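Side-chain contacts in Acarbose/maltose binding protein GacH (Streptomyces glaucescens, PDB 3K01), which binds acarbose and an acarbose homolog, and probably maltose, as the solute receptor of an ABC transporter: residues L152-V157 against T174-A179; Q246-F249 against K253-M256. One frame throughout, in Å; residues are numbered along the deposited sequence.

How the contacts relate
Contact 1 and contact 2 sit on the same side of the chain's centre, with their own centres about 13 Å apart, and they meet directly. The methyl CB of A179 rests 3.8 Å from O of K253, and CD1 of L152 lies 3.9 Å from CB of A255. Contact 1 joins the ends of helices 149-155 and 163-177 at the surface, about 31 Å from the centre of the chain; contact 2, buried, turns helix 241-251 into strand 254-259. I173 of helix 163-177 adds a shared neighbour, touched by L152, A155 and A179 from one contact and by A255 and M256 from the other.

Contact 1: L152-V157 against T174-A179; sequences LTKAGV and TEKTGA
K154 and K176 meet where two helices of this solute-binding protein end side by side, helix 149-155 in a Schellman motif at G156 and helix 163-177 at G178, both glycines with positive phi. The two lysine chains cross at about a right angle, CG of K154 to CG of K176 at 3.9 Å. K176 starts with CG anti to its backbone N and then bends sharply at chi2 (89°), which swings the rest of the chain over the last turn of the neighbouring helix. Its methylenes lie against the carbonyl of K154, with CE of K176 3.3 Å from O of K154. Closer to the backbone, CG of K176 packs 3.8 Å from CA of A155. CB of K176 comes to 4.2 Å from CB of A155. The two ammonium groups end 6.5 Å apart, NZ of K154 to NZ of K176, so these like charges stay out of contact while the aliphatic parts do the packing. T177 adds its methyl: CG2 comes to 4.1 Å from CG of K154, the two side chains sliding past each other in opposite directions. No hydrogen bond crosses between the segments; the join lies at the surface and is made by aliphatic chain lying on aliphatic chain and on the carbonyl of K154. The polar side of T177 is used within its own helix end. With chi1 at 76°, OG1 sits between the backbone N and the carbonyl carbon, and it bonds to I173 O. At the same exit OG1 of T174 donates to O of A179. An ST turn completes the helix end, N of A179 donating to OG1 of T177 at 3.0 Å.

Contact 2: Q246-F249 against K253-M256; sequences QNAF and KVAM
F249 carries its CG anti to the backbone N (chi1 -176°), and this sends the ring from the helix toward the strand, while V254, with chi1 near -60°, sets CG2 between its own backbone N and carbonyl carbon and aims that methyl at the helix. CG2 of V254 consequently packs 3.8 Å from CA of F249 and 4.0 Å from CB of A248. The same methyl lies at the edge of the F249 ring, near its plane. Farther out the ring meets backbone: N of M256 lies in plane at the edge, CE1 stands 3.8 Å from CA of M256, and A255 O approaches CE1 obliquely at 3.5 Å. The ring of F273 lies nearly parallel to that of F249, and F146 of strand 132-148 touches it too. A nearly straight hydrogen bond links the backbones, from V254 N to A248 O (3.2 Å, 170° at the hydrogen), although the donor stands well above the carbonyl plane. A water over one face of the F249 ring, offset toward the rim, lies within hydrogen-bonding distance of F249 O (2.8 Å) and V254 O (2.9 Å); with more acceptors around it than protons, not all can be served at once. The K253 side chain touches through CB, which lies against A248 O, before its extended chain leads away. Backbone bonds from K253 and A255 to T180 pair this strand with strand 180-183. The arrangement is a short connection from helix 241-251 to strand 254-259, in the mixed sheet of this type 2 periplasmic-binding-protein fold.

Contact 1: L152-V157 against T174-A179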
loop_
_atom_site.group_PDB
_atom_site.type_symbol
_atom_site.label_atom_id
_atom_site.label_comp_id
_atom_site.label_asym_id
_atom_site.label_seq_id
_atom_site.Cartn_x
_atom_site.Cartn_y
_atom_site.Cartn_z
ATOM N N LEU A 152 3.457 -18.370 19.552
ATOM C CA LEU A 152 2.024 -18.660 19.633
ATOM C C LEU A 152 1.776 -20.131 19.969
ATOM O O LEU A 152 0.868 -20.450 20.746
ATOM C CB LEU A 152 1.275 -18.266 18.362
ATOM C CG LEU A 152 0.780 -16.800 18.282
ATOM C CD1 LEU A 152 1.916 -15.776 18.314
ATOM C CD2 LEU A 152 -0.103 -16.590 17.060
ATOM N N THR A 153 2.597 -21.019 19.419
ATOM C CA THR A 153 2.441 -22.452 19.676
ATOM C C THR A 153 2.754 -22.732 21.129
ATOM O O THR A 153 1.993 -23.458 21.806
ATOM C CB THR A 153 3.371 -23.252 18.761
ATOM O OG1 THR A 153 2.962 -23.036 17.426
ATOM C CG2 THR A 153 3.255 -24.760 19.043
ATOM N N LYS A 154 3.837 -22.156 21.653
ATOM C CA LYS A 154 4.197 -22.378 23.044
ATOM C C LYS A 154 3.064 -21.899 23.947
ATOM O O LYS A 154 2.731 -22.568 24.944
ATOM C CB LYS A 154 5.520 -21.698 23.376
ATOM C CG LYS A 154 5.967 -21.924 24.808
ATOM C CD LYS A 154 7.459 -21.735 24.933
ATOM C CE LYS A 154 8.000 -22.374 26.221
ATOM N NZ LYS A 154 8.318 -23.815 26.062
ATOM N N ALA A 155 2.429 -20.782 23.586
ATOM C CA ALA A 155 1.358 -20.207 24.396
ATOM C C ALA A 155 0.032 -20.949 24.203
ATOM O O ALA A 155 -0.914 -20.741 24.985
ATOM C CB ALA A 155 1.192 -18.739 24.054
ATOM N N GLY A 156 -0.084 -21.765 23.158
ATOM C CA GLY A 156 -1.303 -22.519 22.875
ATOM C C GLY A 156 -2.406 -21.752 22.173
ATOM O O GLY A 156 -3.572 -22.167 22.179
ATOM N N VAL A 157 -2.067 -20.632 21.530
ATOM C CA VAL A 157 -3.118 -19.782 20.990
ATOM C C VAL A 157 -3.175 -19.838 19.470
ATOM O O VAL A 157 -2.163 -20.119 18.810
ATOM C CB VAL A 157 -2.956 -18.317 21.431
ATOM C CG1 VAL A 157 -2.950 -18.188 22.945
ATOM C CG2 VAL A 157 -1.703 -17.705 20.843
ATOM N N THR A 174 2.122 -13.541 27.024
ATOM C CA THR A 174 2.916 -12.980 28.109
ATOM C C THR A 174 3.037 -13.973 29.278
ATOM O O THR A 174 4.123 -14.170 29.831
ATOM C CB THR A 174 2.387 -11.619 28.548
ATOM O OG1 THR A 174 2.393 -10.757 27.405
ATOM C CG2 THR A 174 3.283 -11.016 29.628
ATOM N N GLU A 175 1.936 -14.611 29.665
ATOM C CA GLU A 175 1.991 -15.525 30.806
ATOM C C GLU A 175 2.957 -16.665 30.528
ATOM O O GLU A 175 3.693 -17.107 31.430
ATOM C CB GLU A 175 0.595 -16.051 31.126
ATOM C CG GLU A 175 0.514 -16.909 32.388
ATOM C CD GLU A 175 0.582 -18.394 32.124
ATOM O OE1 GLU A 175 0.823 -18.827 30.992
ATOM O OE2 GLU A 175 0.384 -19.171 33.097
ATOM N N LYS A 176 2.902 -17.212 29.332
ATOM C CA LYS A 176 3.658 -18.429 29.009
ATOM C C LYS A 176 5.109 -18.190 28.658
ATOM O O LYS A 176 5.962 -19.053 28.907
ATOM C CB LYS A 176 2.990 -19.149 27.826
ATOM C CG LYS A 176 3.504 -20.560 27.531
ATOM C CD LYS A 176 2.731 -21.602 28.336
ATOM C CE LYS A 176 3.318 -22.972 28.128
ATOM N NZ LYS A 176 2.525 -23.868 28.996
ATOM N N THR A 177 5.394 -17.052 28.028
ATOM C CA THR A 177 6.700 -16.811 27.407
ATOM C C THR A 177 7.377 -15.530 27.883
ATOM O O THR A 177 8.561 -15.352 27.617
ATOM C CB THR A 177 6.596 -16.728 25.861
ATOM O OG1 THR A 177 6.034 -15.459 25.479
ATOM C CG2 THR A 177 5.782 -17.872 25.254
ATOM N N GLY A 178 6.641 -14.635 28.522
ATOM C CA GLY A 178 7.165 -13.328 28.879
ATOM C C GLY A 178 7.100 -12.300 27.742
ATOM O O GLY A 178 7.279 -11.112 28.000
ATOM N N ALA A 179 6.910 -12.725 26.493
ATOM C CA ALA A 179 6.825 -11.766 25.384
ATOM C C ALA A 179 5.544 -10.966 25.472
ATOM O O ALA A 179 4.532 -11.472 25.925
ATOM C CB ALA A 179 6.881 -12.500 24.071
#

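Contact 2: Q246-F249 against K253-M256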
loop_
_atom_site.group_PDB
_atom_site.type_symbol
_atom_site.label_atom_id
_atom_site.label_comp_id
_atom_site.label_asym_id
_atom_site.label_seq_id
_atom_site.Cartn_x
_atom_site.Cartn_y
_atom_site.Cartn_z
ATOM N N GLN A 246 10.826 -3.545 14.264
ATOM C CA GLN A 246 11.606 -4.658 13.704
ATOM C C GLN A 246 12.457 -5.329 14.766
ATOM O O GLN A 246 12.487 -6.554 14.850
ATOM C CB GLN A 246 12.496 -4.191 12.541
ATOM C CG GLN A 246 11.717 -3.709 11.312
ATOM C CD GLN A 246 10.847 -4.794 10.749
ATOM O OE1 GLN A 246 9.635 -4.843 10.993
ATOM N NE2 GLN A 246 11.462 -5.696 10.008
ATOM N N ASN A 247 13.099 -4.550 15.629
ATOM C CA ASN A 247 13.949 -5.152 16.647
ATOM C C ASN A 247 13.110 -5.959 17.625
ATOM O O ASN A 247 13.513 -7.049 18.064
ATOM C CB ASN A 247 14.749 -4.083 17.416
ATOM C CG ASN A 247 15.797 -3.394 16.550
ATOM O OD1 ASN A 247 16.176 -3.886 15.508
ATOM N ND2 ASN A 247 16.227 -2.220 16.982
ATOM N N ALA A 248 11.945 -5.432 17.998
ATOM C CA ALA A 248 11.070 -6.128 18.943
ATOM C C ALA A 248 10.590 -7.445 18.347
ATOM O O ALA A 248 10.539 -8.482 19.061
ATOM C CB ALA A 248 9.875 -5.255 19.336
ATOM N N PHE A 249 10.197 -7.432 17.081
ATOM C CA PHE A 249 9.651 -8.643 16.502
ATOM C C PHE A 249 10.760 -9.663 16.206
ATOM O O PHE A 249 10.596 -10.869 16.459
ATOM C CB PHE A 249 8.862 -8.315 15.235
ATOM C CG PHE A 249 8.183 -9.490 14.624
ATOM C CD1 PHE A 249 6.995 -9.956 15.168
ATOM C CD2 PHE A 249 8.748 -10.175 13.570
ATOM C CE1 PHE A 249 6.344 -11.052 14.595
ATOM C CE2 PHE A 249 8.090 -11.294 13.014
ATOM C CZ PHE A 249 6.892 -11.732 13.533
ATOM N N LYS A 253 10.783 -9.981 21.624
ATOM C CA LYS A 253 10.210 -9.123 22.651
ATOM C C LYS A 253 8.680 -9.043 22.485
ATOM O O LYS A 253 7.927 -8.949 23.458
ATOM C CB LYS A 253 10.835 -7.739 22.571
ATOM C CG LYS A 253 10.381 -6.815 23.670
ATOM C CD LYS A 253 11.134 -5.502 23.589
ATOM C CE LYS A 253 10.759 -4.625 24.769
ATOM N NZ LYS A 253 11.509 -3.348 24.778
ATOM N N VAL A 254 8.233 -9.052 21.228
ATOM C CA VAL A 254 6.806 -9.235 20.936
ATOM C C VAL A 254 6.618 -10.476 20.064
ATOM O O VAL A 254 7.561 -10.895 19.366
ATOM C CB VAL A 254 6.168 -8.017 20.203
ATOM C CG1 VAL A 254 6.298 -6.778 21.062
ATOM C CG2 VAL A 254 6.798 -7.788 18.844
ATOM N N ALA A 255 5.396 -10.999 20.062
ATOM C CA ALA A 255 5.065 -12.139 19.224
ATOM C C ALA A 255 4.446 -11.772 17.885
ATOM O O ALA A 255 4.351 -12.630 16.985
ATOM C CB ALA A 255 4.121 -13.063 19.972
ATOM N N MET A 256 3.982 -10.525 17.756
ATOM C CA MET A 256 3.209 -10.072 16.586
ATOM C C MET A 256 3.548 -8.648 16.262
ATOM O O MET A 256 3.865 -7.870 17.153
ATOM C CB MET A 256 1.709 -10.166 16.882
ATOM C CG MET A 256 1.239 -11.597 17.125
ATOM S SD MET A 256 -0.528 -11.762 17.464
ATOM C CE MET A 256 -0.534 -11.330 19.225
HETATM O O HOH W 1 8.798 -12.676 17.511
#